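Local atomic coordinates of chorismate mutase (Paraburkholderia phymatum, PDB entry 5TS9), a protein that probably catalyses the rearrangement of chorismate to prephenate, as other all-helical mutases of the AroQ type do. Residues L26-Q31 and P112-L117; L34-T39 and E83-L88; A57-E62 and S120-L125; N90-R93 and D97-A100. All blocks are in the same frame, centred on the assembly; numbering follows the deposited sequence.

Contact 1: residues L26-Q31 and P112-L117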
loop_
_atom_site.group_PDB
_atom_site.type_symbol
_atom_site.label_atom_id
_atom_site.label_comp_id
_atom_site.label_asym_id
_atom_site.label_seq_id
_atom_site.Cartn_x
_atom_site.Cartn_y
_atom_site.Cartn_z
ATOM N N LEU A 26 -4.419 5.520 -10.696
ATOM C CA LEU A 26 -4.962 4.748 -9.591
ATOM C C LEU A 26 -6.324 4.171 -9.945
ATOM O O LEU A 26 -6.625 3.028 -9.596
ATOM C CB LEU A 26 -5.044 5.631 -8.344
ATOM C CG LEU A 26 -5.431 4.949 -7.033
ATOM C CD1 LEU A 26 -4.416 3.835 -6.647
ATOM C CD2 LEU A 26 -5.522 6.017 -5.943
ATOM N N ASN A 27 -7.144 4.927 -10.671
ATOM C CA ASN A 27 -8.515 4.502 -10.920
ATOM C C ASN A 27 -8.611 3.299 -11.851
ATOM O O ASN A 27 -9.661 2.652 -11.878
ATOM C CB ASN A 27 -9.341 5.667 -11.482
ATOM C CG ASN A 27 -9.872 6.591 -10.385
ATOM O OD1 ASN A 27 -10.268 6.139 -9.302
ATOM N ND2 ASN A 27 -9.882 7.891 -10.663
ATOM N N THR A 28 -7.566 2.988 -12.635
ATOM C CA THR A 28 -7.584 1.728 -13.379
ATOM C C THR A 28 -7.637 0.508 -12.455
ATOM O O THR A 28 -8.056 -0.561 -12.898
ATOM C CB THR A 28 -6.358 1.587 -14.279
ATOM O OG1 THR A 28 -5.176 1.523 -13.461
ATOM C CG2 THR A 28 -6.262 2.757 -15.266
ATOM N N ALA A 29 -7.210 0.644 -11.193
ATOM C CA ALA A 29 -7.289 -0.471 -10.241
ATOM C C ALA A 29 -8.704 -1.047 -10.140
ATOM O O ALA A 29 -8.880 -2.267 -9.992
ATOM C CB ALA A 29 -6.809 -0.021 -8.859
ATOM N N ASP A 30 -9.727 -0.189 -10.206
ATOM C CA ASP A 30 -11.099 -0.685 -10.131
ATOM C C ASP A 30 -11.383 -1.667 -11.258
ATOM O O ASP A 30 -11.977 -2.724 -11.032
ATOM C CB ASP A 30 -12.097 0.471 -10.185
ATOM C CG ASP A 30 -11.891 1.466 -9.066
ATOM O OD1 ASP A 30 -10.746 1.593 -8.589
ATOM O OD2 ASP A 30 -12.875 2.124 -8.666
ATOM N N GLN A 31 -10.943 -1.350 -12.479
ATOM C CA GLN A 31 -11.220 -2.264 -13.581
ATOM C C GLN A 31 -10.268 -3.456 -13.588
ATOM O O GLN A 31 -10.648 -4.530 -14.066
ATOM C CB GLN A 31 -11.157 -1.526 -14.919
ATOM C CG GLN A 31 -12.430 -0.751 -15.282
ATOM C CD GLN A 31 -13.502 -1.663 -15.855
ATOM O OE1 GLN A 31 -13.203 -2.751 -16.359
ATOM N NE2 GLN A 31 -14.749 -1.222 -15.797
ATOM N N PRO A 112 -3.424 0.857 -22.962
ATOM C CA PRO A 112 -3.131 2.180 -23.547
ATOM C C PRO A 112 -3.323 3.332 -22.559
ATOM O O PRO A 112 -2.565 4.314 -22.604
ATOM C CB PRO A 112 -4.106 2.272 -24.728
ATOM C CG PRO A 112 -4.421 0.834 -25.065
ATOM C CD PRO A 112 -4.434 0.123 -23.749
ATOM N N ILE A 113 -4.301 3.233 -21.654
ATOM C CA ILE A 113 -4.481 4.277 -20.646
ATOM C C ILE A 113 -3.242 4.379 -19.762
ATOM O O ILE A 113 -2.754 5.482 -19.468
ATOM C CB ILE A 113 -5.750 4.008 -19.815
ATOM C CG1 ILE A 113 -6.976 4.581 -20.542
ATOM C CG2 ILE A 113 -5.611 4.592 -18.410
ATOM C CD1 ILE A 113 -8.262 3.798 -20.349
ATOM N N LEU A 114 -2.725 3.228 -19.311
ATOM C CA LEU A 114 -1.550 3.229 -18.443
ATOM C C LEU A 114 -0.319 3.740 -19.187
ATOM O O LEU A 114 0.549 4.389 -18.588
ATOM C CB LEU A 114 -1.301 1.819 -17.891
ATOM C CG LEU A 114 -2.302 1.316 -16.843
ATOM C CD1 LEU A 114 -2.027 -0.150 -16.400
ATOM C CD2 LEU A 114 -2.367 2.241 -15.614
ATOM N N ASP A 115 -0.218 3.438 -20.488
ATOM C CA ASP A 115 0.903 3.935 -21.289
ATOM C C ASP A 115 0.869 5.452 -21.417
ATOM O O ASP A 115 1.898 6.121 -21.255
ATOM C CB ASP A 115 0.888 3.299 -22.681
ATOM C CG ASP A 115 1.464 1.906 -22.694
ATOM O OD1 ASP A 115 2.273 1.583 -21.798
ATOM O OD2 ASP A 115 1.107 1.138 -23.618
ATOM N N LYS A 116 -0.299 6.013 -21.749
ATOM C CA LYS A 116 -0.398 7.462 -21.870
ATOM C C LYS A 116 -0.104 8.137 -20.539
ATOM O O LYS A 116 0.538 9.193 -20.505
ATOM C CB LYS A 116 -1.783 7.873 -22.380
ATOM N N LEU A 117 -0.544 7.527 -19.436
ATOM C CA LEU A 117 -0.343 8.114 -18.114
ATOM C C LEU A 117 1.096 7.999 -17.632
ATOM O O LEU A 117 1.512 8.769 -16.758
ATOM C CB LEU A 117 -1.265 7.454 -17.103
ATOM C CG LEU A 117 -2.709 7.894 -17.298
ATOM C CD1 LEU A 117 -3.593 7.108 -16.363
ATOM C CD2 LEU A 117 -2.813 9.389 -17.059
#
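Two long helices of the all-helical core, 16-39 and 106-128, meet where T28 faces I113 and L114. At the level of T28 and L114 the CA atoms stand 8.0 Å apart, a spacing that the short threonine fills together with the longer I113 and L114. The methyl of T28 meets both I113 and L114, and its hydroxyl oxygen touches L114 as well. CG2 of T28 lies against CG2 of I113 at 3.7 Å, the two side chains running antiparallel, methyl beside methyl. CD2 of L114 reaches the same methyl and also lies 3.6 Å from OG1 of T28, an apolar touch on an oxygen whose main polar partner, the carbonyl O of R25, lies in its own helix. With chi1 at 64°, OG1 sits between the backbone N and the carbonyl carbon, from where it makes that hydrogen bond one turn back; a weak bond from N81 ND2 on helix 67-95 joins it there. In this all-helical AroQ-type fold, threonine suits the seam because its hydroxyl can be satisfied locally while its methyl packs. The leucine's chi2 of 177° sets CD1 anti to CA, and the other branch, CD2, is the one turned to T28.

Contact 2: residues L34-T39 and E83-L88; sequences LSKWDT and EVQYAL
NZ of K36 is gripped by two protein oxygens: OE1 of Q85, at 2.8 Å, and the backbone O of V43 in the loop beyond helix 16-39. The amide oxygen is met on a lone pair in the carbonyl plane, with a C=O...N angle of 137°, so the acceptor side of the bond is well placed. A water adds a weaker link, accepting a long bond from K36 NZ at 3.4 Å and a sounder one from Q85 NE2 at 3.3 Å, which closes a small ring of polar atoms around the amide end. NE2 also donates to OD1 of N81, one turn earlier on the same helix; with its oxygen taken by the lysine and its nitrogen by asparagine and water, the buried amide has its flip settled. The two side chains come from different helices, 16-39 and 67-95, and both helices belong to the core of the AroQ-type fold. In relatives, a lysine and a glutamine or glutamate from these helices line the pocket that holds the substrate's ether oxygen, and K36 and Q85 are consistent with that arrangement. Length suits the lysine to this task: its chain is fully stretched beyond CG, with chi2 at 180° and chi3 at 179°, and CD passes 3.6 Å from OE1 of Q85 before NZ arrives. Glutamine, in turn, brings both an acceptor and a donor on one flat group. On another side of helix 67-95, A87 packs against A160 of the second subunit.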
loop_
_atom_site.group_PDB
_atom_site.type_symbol
_atom_site.label_atom_id
_atom_site.label_comp_id
_atom_site.label_asym_id
_atom_site.label_seq_id
_atom_site.Cartn_x
_atom_site.Cartn_y
_atom_site.Cartn_z
ATOM N N LEU A 34 -11.847 -5.936 -11.140
ATOM C CA LEU A 34 -12.970 -6.642 -11.772
ATOM C C LEU A 34 -12.487 -7.798 -12.633
ATOM O O LEU A 34 -13.035 -8.911 -12.579
ATOM C CB LEU A 34 -13.782 -5.672 -12.631
ATOM C CG LEU A 34 -14.580 -4.569 -11.943
ATOM C CD1 LEU A 34 -15.175 -3.608 -12.995
ATOM C CD2 LEU A 34 -15.671 -5.180 -11.046
ATOM N N SER A 35 -11.478 -7.540 -13.467
ATOM C CA SER A 35 -10.969 -8.582 -14.344
ATOM C C SER A 35 -10.401 -9.741 -13.542
ATOM O O SER A 35 -10.600 -10.910 -13.891
ATOM C CB SER A 35 -9.903 -8.004 -15.270
ATOM O OG SER A 35 -9.261 -9.053 -15.981
ATOM N N LYS A 36 -9.669 -9.438 -12.473
ATOM C CA LYS A 36 -9.090 -10.497 -11.658
ATOM C C LYS A 36 -10.159 -11.218 -10.845
ATOM O O LYS A 36 -10.015 -12.408 -10.564
ATOM C CB LYS A 36 -7.997 -9.921 -10.761
ATOM C CG LYS A 36 -6.747 -9.564 -11.574
ATOM C CD LYS A 36 -5.647 -8.982 -10.723
ATOM C CE LYS A 36 -4.411 -8.655 -11.584
ATOM N NZ LYS A 36 -3.557 -7.617 -10.869
ATOM N N TRP A 37 -11.243 -10.526 -10.491
ATOM C CA TRP A 37 -12.391 -11.188 -9.886
ATOM C C TRP A 37 -13.023 -12.189 -10.856
ATOM O O TRP A 37 -13.380 -13.305 -10.461
ATOM C CB TRP A 37 -13.417 -10.133 -9.435
ATOM C CG TRP A 37 -14.766 -10.703 -8.970
ATOM C CD1 TRP A 37 -15.864 -10.985 -9.747
ATOM C CD2 TRP A 37 -15.132 -11.034 -7.626
ATOM N NE1 TRP A 37 -16.885 -11.482 -8.959
ATOM C CE2 TRP A 37 -16.456 -11.524 -7.657
ATOM C CE3 TRP A 37 -14.459 -10.972 -6.396
ATOM C CZ2 TRP A 37 -17.129 -11.936 -6.501
ATOM C CZ3 TRP A 37 -15.130 -11.376 -5.252
ATOM C CH2 TRP A 37 -16.449 -11.862 -5.315
ATOM N N ASP A 38 -13.147 -11.815 -12.133
ATOM C CA ASP A 38 -13.718 -12.716 -13.134
ATOM C C ASP A 38 -12.809 -13.917 -13.389
ATOM O O ASP A 38 -13.280 -15.056 -13.460
ATOM C CB ASP A 38 -13.972 -11.958 -14.440
ATOM C CG ASP A 38 -15.039 -10.870 -14.305
ATOM O OD1 ASP A 38 -15.738 -10.837 -13.266
ATOM O OD2 ASP A 38 -15.167 -10.032 -15.232
ATOM N N THR A 39 -11.498 -13.688 -13.535
ATOM C CA THR A 39 -10.597 -14.740 -14.005
ATOM C C THR A 39 -9.924 -15.506 -12.879
ATOM O O THR A 39 -9.417 -16.606 -13.117
ATOM C CB THR A 39 -9.493 -14.155 -14.898
ATOM O OG1 THR A 39 -8.662 -13.297 -14.109
ATOM C CG2 THR A 39 -10.070 -13.360 -16.041
ATOM N N GLU A 83 -2.826 -1.793 -3.554
ATOM C CA GLU A 83 -3.590 -1.465 -2.345
ATOM C C GLU A 83 -5.087 -1.423 -2.630
ATOM O O GLU A 83 -5.905 -1.984 -1.886
ATOM C CB GLU A 83 -3.122 -0.115 -1.793
ATOM C CG GLU A 83 -3.926 0.405 -0.627
ATOM C CD GLU A 83 -3.334 1.678 -0.007
ATOM O OE1 GLU A 83 -3.865 2.142 1.015
ATOM O OE2 GLU A 83 -2.339 2.215 -0.536
ATOM N N VAL A 84 -5.464 -0.743 -3.705
ATOM C CA VAL A 84 -6.873 -0.669 -4.069
ATOM C C VAL A 84 -7.379 -2.049 -4.483
ATOM O O VAL A 84 -8.432 -2.496 -4.025
ATOM C CB VAL A 84 -7.084 0.372 -5.181
ATOM C CG1 VAL A 84 -8.524 0.343 -5.696
ATOM C CG2 VAL A 84 -6.756 1.767 -4.647
ATOM N N GLN A 85 -6.625 -2.752 -5.330
ATOM C CA GLN A 85 -7.094 -4.039 -5.831
ATOM C C GLN A 85 -7.332 -5.029 -4.691
ATOM O O GLN A 85 -8.355 -5.719 -4.663
ATOM C CB GLN A 85 -6.099 -4.636 -6.828
ATOM C CG GLN A 85 -5.948 -3.886 -8.134
ATOM C CD GLN A 85 -4.917 -4.541 -9.031
ATOM O OE1 GLN A 85 -4.937 -5.762 -9.228
ATOM N NE2 GLN A 85 -4.010 -3.735 -9.590
ATOM N N TYR A 86 -6.378 -5.149 -3.768
ATOM C CA TYR A 86 -6.551 -6.114 -2.683
ATOM C C TYR A 86 -7.777 -5.768 -1.840
ATOM O O TYR A 86 -8.513 -6.661 -1.407
ATOM C CB TYR A 86 -5.311 -6.155 -1.789
ATOM C CG TYR A 86 -4.141 -6.953 -2.314
ATOM C CD1 TYR A 86 -4.275 -8.316 -2.620
ATOM C CD2 TYR A 86 -2.894 -6.361 -2.460
ATOM C CE1 TYR A 86 -3.185 -9.058 -3.075
ATOM C CE2 TYR A 86 -1.806 -7.077 -2.917
ATOM C CZ TYR A 86 -1.954 -8.438 -3.222
ATOM O OH TYR A 86 -0.876 -9.156 -3.704
ATOM N N ALA A 87 -7.988 -4.480 -1.571
ATOM C CA ALA A 87 -9.101 -4.069 -0.713
ATOM C C ALA A 87 -10.438 -4.308 -1.397
ATOM O O ALA A 87 -11.384 -4.814 -0.776
ATOM C CB ALA A 87 -8.961 -2.596 -0.326
ATOM N N LEU A 88 -10.533 -3.945 -2.673
ATOM C CA LEU A 88 -11.765 -4.167 -3.429
ATOM C C LEU A 88 -12.093 -5.648 -3.500
ATOM O O LEU A 88 -13.238 -6.051 -3.280
ATOM C CB LEU A 88 -11.635 -3.594 -4.839
ATOM C CG LEU A 88 -11.588 -2.077 -5.014
ATOM C CD1 LEU A 88 -11.442 -1.783 -6.489
ATOM C CD2 LEU A 88 -12.896 -1.455 -4.485
HETATM O O HOH W 1 -2.069 -4.745 -12.054
#

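Contact 3: residues A57-E62 and S120-L125; sequences ATMASE and SIMQNL
Sulfur packing carries this contact, with M122 of helix 106-128 reaching across to M59 and A60 near the C-terminal part of helix 46-59. The apolar part is the approach of M122 SD to CB of M59, at 4.2 Å. The second kind is a touch on the backbone: SD stands 4.2 Å from CA of A60 and 4.1 Å from the carbonyl O of M59, which is already occupied by a 3.1 Å hydrogen bond from E62 N, so the thioether merely lies beside it. M122 gets there by a stretched chain: chi2 at -173° carries SD away from its own helix, and chi3 at -176° only continues the line to CE. A small residue suits position 60: the CA atoms of A60 and M122 are 7.4 Å apart, and its short methyl touches A70 of helix 67-95, while its CA meets the sulfur. Around the same methionine, F74 of helix 67-95 and the loop residues Y63 and L65 complete an apolar lining. Such contacts depend on the shape and polarisability of a flexible thioether rather than on direction, so the two segments are joined by dispersion and burial.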
loop_
_atom_site.group_PDB
_atom_site.type_symbol
_atom_site.label_atom_id
_atom_site.label_comp_id
_atom_site.label_asym_id
_atom_site.label_seq_id
_atom_site.Cartn_x
_atom_site.Cartn_y
_atom_site.Cartn_z
ATOM N N ALA A 57 11.930 3.312 -16.022
ATOM C CA ALA A 57 13.337 3.672 -15.953
ATOM C C ALA A 57 13.878 4.029 -17.328
ATOM O O ALA A 57 14.610 5.016 -17.472
ATOM C CB ALA A 57 14.141 2.535 -15.329
ATOM N N THR A 58 13.496 3.263 -18.358
ATOM C CA THR A 58 14.017 3.503 -19.707
ATOM C C THR A 58 13.580 4.861 -20.249
ATOM O O THR A 58 14.355 5.547 -20.936
ATOM C CB THR A 58 13.565 2.385 -20.647
ATOM O OG1 THR A 58 14.092 1.134 -20.185
ATOM C CG2 THR A 58 14.055 2.638 -22.069
ATOM N N MET A 59 12.343 5.263 -19.964
ATOM C CA MET A 59 11.806 6.507 -20.498
ATOM C C MET A 59 12.173 7.726 -19.662
ATOM O O MET A 59 11.930 8.858 -20.101
ATOM C CB MET A 59 10.286 6.394 -20.624
ATOM C CG MET A 59 9.647 7.436 -21.528
ATOM S SD MET A 59 7.854 7.228 -21.617
ATOM C CE MET A 59 7.742 5.979 -22.907
ATOM N N ALA A 60 12.786 7.528 -18.493
ATOM C CA ALA A 60 12.971 8.626 -17.544
ATOM C C ALA A 60 13.735 9.787 -18.165
ATOM O O ALA A 60 13.342 10.946 -18.018
ATOM C CB ALA A 60 13.697 8.133 -16.291
ATOM N N SER A 61 14.832 9.493 -18.868
ATOM C CA SER A 61 15.701 10.553 -19.369
ATOM C C SER A 61 14.997 11.448 -20.383
ATOM O O SER A 61 15.390 12.610 -20.563
ATOM C CB SER A 61 16.962 9.945 -19.986
ATOM O OG SER A 61 16.631 9.093 -21.065
ATOM N N GLU A 62 13.971 10.938 -21.066
ATOM C CA GLU A 62 13.255 11.776 -22.022
ATOM C C GLU A 62 12.581 12.971 -21.347
ATOM O O GLU A 62 12.245 13.941 -22.032
ATOM C CB GLU A 62 12.221 10.942 -22.787
ATOM N N SER A 120 2.278 11.137 -19.149
ATOM C CA SER A 120 1.726 12.346 -18.546
ATOM C C SER A 120 2.229 12.535 -17.121
ATOM O O SER A 120 2.449 13.672 -16.694
ATOM C CB SER A 120 0.203 12.310 -18.572
ATOM O OG SER A 120 -0.292 11.484 -17.541
ATOM N N ILE A 121 2.432 11.447 -16.378
ATOM C CA ILE A 121 2.993 11.560 -15.036
ATOM C C ILE A 121 4.420 12.090 -15.109
ATOM O O ILE A 121 4.808 12.992 -14.359
ATOM C CB ILE A 121 2.946 10.200 -14.320
ATOM C CG1 ILE A 121 1.517 9.880 -13.867
ATOM C CG2 ILE A 121 3.934 10.209 -13.171
ATOM C CD1 ILE A 121 1.315 8.429 -13.430
ATOM N N MET A 122 5.224 11.529 -16.013
ATOM C CA MET A 122 6.589 12.022 -16.176
ATOM C C MET A 122 6.608 13.457 -16.683
ATOM O O MET A 122 7.434 14.261 -16.235
ATOM C CB MET A 122 7.377 11.096 -17.100
ATOM C CG MET A 122 7.700 9.742 -16.428
ATOM S SD MET A 122 8.794 8.749 -17.439
ATOM C CE MET A 122 8.889 7.251 -16.483
ATOM N N GLN A 123 5.709 13.810 -17.603
ATOM C CA GLN A 123 5.689 15.194 -18.073
ATOM C C GLN A 123 5.339 16.145 -16.937
ATOM O O GLN A 123 5.931 17.223 -16.809
ATOM C CB GLN A 123 4.701 15.352 -19.231
ATOM C CG GLN A 123 4.577 16.798 -19.732
ATOM C CD GLN A 123 5.909 17.369 -20.219
ATOM O OE1 GLN A 123 6.464 18.290 -19.606
ATOM N NE2 GLN A 123 6.427 16.826 -21.320
ATOM N N ASN A 124 4.386 15.745 -16.090
ATOM C CA ASN A 124 3.997 16.555 -14.940
ATOM C C ASN A 124 5.102 16.616 -13.887
ATOM O O ASN A 124 5.306 17.663 -13.263
ATOM C CB ASN A 124 2.713 15.985 -14.337
ATOM C CG ASN A 124 1.504 16.228 -15.225
ATOM O OD1 ASN A 124 1.500 17.162 -16.023
ATOM N ND2 ASN A 124 0.481 15.398 -15.093
ATOM N N LEU A 125 5.796 15.499 -13.646
ATOM C CA LEU A 125 6.930 15.521 -12.718
ATOM C C LEU A 125 7.973 16.533 -13.152
ATOM O O LEU A 125 8.486 17.321 -12.341
ATOM C CB LEU A 125 7.566 14.140 -12.650
ATOM C CG LEU A 125 7.030 13.168 -11.627
ATOM C CD1 LEU A 125 7.441 11.766 -12.043
ATOM C CD2 LEU A 125 7.574 13.530 -10.267
#

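Contact 4: residues N90-R93 and D97-A100; sequences NNWR and DAPA
D97 opens the second segment and meets W92 through its backbone alone: its N donates to the carbonyl O of W92 in a weak bond, 3.4 Å long and bent to 122°, while its own carbonyl O lies 3.6 Å from CB of W92. A98 follows, and its methyl rests over the indole as a CH-pi contact, CB standing 3.9 Å from the centroid of the six-membered ring and 28° off its normal. Alanine suits the place because its single methyl lies on the ring while the backbone passes close by, the CA atoms of W92 and A98 being 5.1 Å apart. P99 then covers the five-membered ring on the same face: its CD is 3.5 Å from that centroid and 3.2 Å from NE1 of W92. Proline is apt here, since CD, bonded to the ring nitrogen, has slightly polarised hydrogens that a pi cloud accepts, and the pyrrolidine crosses the indole at about a right angle. Within the helix, R93 NH1 bonds to N90 OD1 at 2.8 Å, and N90 ND2 goes on to D163 of the second subunit. The chain thus doubles back against the C-terminal part of helix 67-95 before helix 106-128 begins, with W92 also touching A33 and L34 of helix 16-39, and A98 touching W37 of that helix.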
loop_
_atom_site.group_PDB
_atom_site.type_symbol
_atom_site.label_atom_id
_atom_site.label_comp_id
_atom_site.label_asym_id
_atom_site.label_seq_id
_atom_site.Cartn_x
_atom_site.Cartn_y
_atom_site.Cartn_z
ATOM N N ASN A 90 -11.263 -8.102 -1.571
ATOM C CA ASN A 90 -11.736 -8.677 -0.316
ATOM C C ASN A 90 -13.067 -8.079 0.098
ATOM O O ASN A 90 -13.867 -8.773 0.735
ATOM C CB ASN A 90 -10.695 -8.512 0.796
ATOM C CG ASN A 90 -9.808 -9.752 0.951
ATOM O OD1 ASN A 90 -9.952 -10.720 0.199
ATOM N ND2 ASN A 90 -8.895 -9.733 1.938
ATOM N N ASN A 91 -13.325 -6.810 -0.240
ATOM C CA ASN A 91 -14.660 -6.258 -0.027
ATOM C C ASN A 91 -15.695 -7.085 -0.772
ATOM O O ASN A 91 -16.737 -7.441 -0.217
ATOM C CB ASN A 91 -14.738 -4.797 -0.487
ATOM C CG ASN A 91 -14.037 -3.858 0.463
ATOM O OD1 ASN A 91 -13.613 -4.279 1.527
ATOM N ND2 ASN A 91 -13.914 -2.585 0.085
ATOM N N TRP A 92 -15.416 -7.398 -2.032
ATOM C CA TRP A 92 -16.352 -8.194 -2.834
ATOM C C TRP A 92 -16.448 -9.616 -2.313
ATOM O O TRP A 92 -17.540 -10.198 -2.272
ATOM C CB TRP A 92 -15.905 -8.189 -4.292
ATOM C CG TRP A 92 -15.858 -6.815 -4.850
ATOM C CD1 TRP A 92 -16.533 -5.712 -4.378
ATOM C CD2 TRP A 92 -15.093 -6.373 -5.976
ATOM N NE1 TRP A 92 -16.227 -4.604 -5.155
ATOM C CE2 TRP A 92 -15.345 -4.989 -6.139
ATOM C CE3 TRP A 92 -14.216 -7.010 -6.857
ATOM C CZ2 TRP A 92 -14.748 -4.228 -7.160
ATOM C CZ3 TRP A 92 -13.625 -6.262 -7.873
ATOM C CH2 TRP A 92 -13.893 -4.879 -8.012
ATOM N N ARG A 93 -15.316 -10.195 -1.905
ATOM C CA ARG A 93 -15.346 -11.545 -1.334
ATOM C C ARG A 93 -16.261 -11.611 -0.114
ATOM O O ARG A 93 -16.989 -12.592 0.066
ATOM C CB ARG A 93 -13.928 -12.011 -0.969
ATOM C CG ARG A 93 -13.061 -12.430 -2.154
ATOM C CD ARG A 93 -11.788 -13.117 -1.697
ATOM N NE ARG A 93 -10.906 -13.424 -2.818
ATOM C CZ ARG A 93 -9.833 -12.720 -3.148
ATOM N NH1 ARG A 93 -9.472 -11.662 -2.425
ATOM N NH2 ARG A 93 -9.109 -13.087 -4.201
ATOM N N ASP A 97 -20.226 -10.928 -4.168
ATOM C CA ASP A 97 -20.342 -10.497 -5.556
ATOM C C ASP A 97 -19.611 -9.172 -5.722
ATOM O O ASP A 97 -19.432 -8.418 -4.760
ATOM C CB ASP A 97 -21.809 -10.354 -5.987
ATOM C CG ASP A 97 -22.015 -10.543 -7.490
ATOM O OD1 ASP A 97 -21.018 -10.672 -8.250
ATOM O OD2 ASP A 97 -23.191 -10.568 -7.908
ATOM N N ALA A 98 -19.182 -8.910 -6.956
ATOM C CA ALA A 98 -18.553 -7.681 -7.393
ATOM C C ALA A 98 -19.558 -6.839 -8.160
ATOM O O ALA A 98 -20.554 -7.363 -8.668
ATOM C CB ALA A 98 -17.350 -7.995 -8.282
ATOM N N PRO A 99 -19.344 -5.520 -8.257
ATOM C CA PRO A 99 -20.261 -4.678 -9.046
ATOM C C PRO A 99 -20.432 -5.196 -10.473
ATOM O O PRO A 99 -19.552 -5.859 -11.032
ATOM C CB PRO A 99 -19.594 -3.293 -9.016
ATOM C CG PRO A 99 -18.279 -3.458 -8.333
ATOM C CD PRO A 99 -18.328 -4.721 -7.544
ATOM N N ALA A 100 -21.596 -4.910 -11.055
ATOM C CA ALA A 100 -21.904 -5.275 -12.432
ATOM C C ALA A 100 -21.367 -4.269 -13.465
ATOM O O ALA A 100 -21.848 -4.253 -14.601
ATOM C CB ALA A 100 -23.416 -5.428 -12.612
#

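How the contacts relate
Contacts 1 and 2 share helix 16-39, contacts 2 and 4 share helix 67-95, and contacts 1 and 3 share helix 106-128, so the four sites spread over a single bundle. Contact 2 lies 8 Å from contact 4 between centres, and W37 packs on W92; contact 1 is 14 Å from contact 2, with A29 and L26 meeting V84. Contact 3 lies across the chain's centre from contacts 2 and 4, about 35 Å from contact 4 between centres. Along the chain, contacts 2 and 4 follow in series inside the loop closed by contact 1, whereas contacts 1 and 3 cross. Residues of contacts 2 and 4 also touch the second subunit, so that end of the bundle contributes to the contact between subunits.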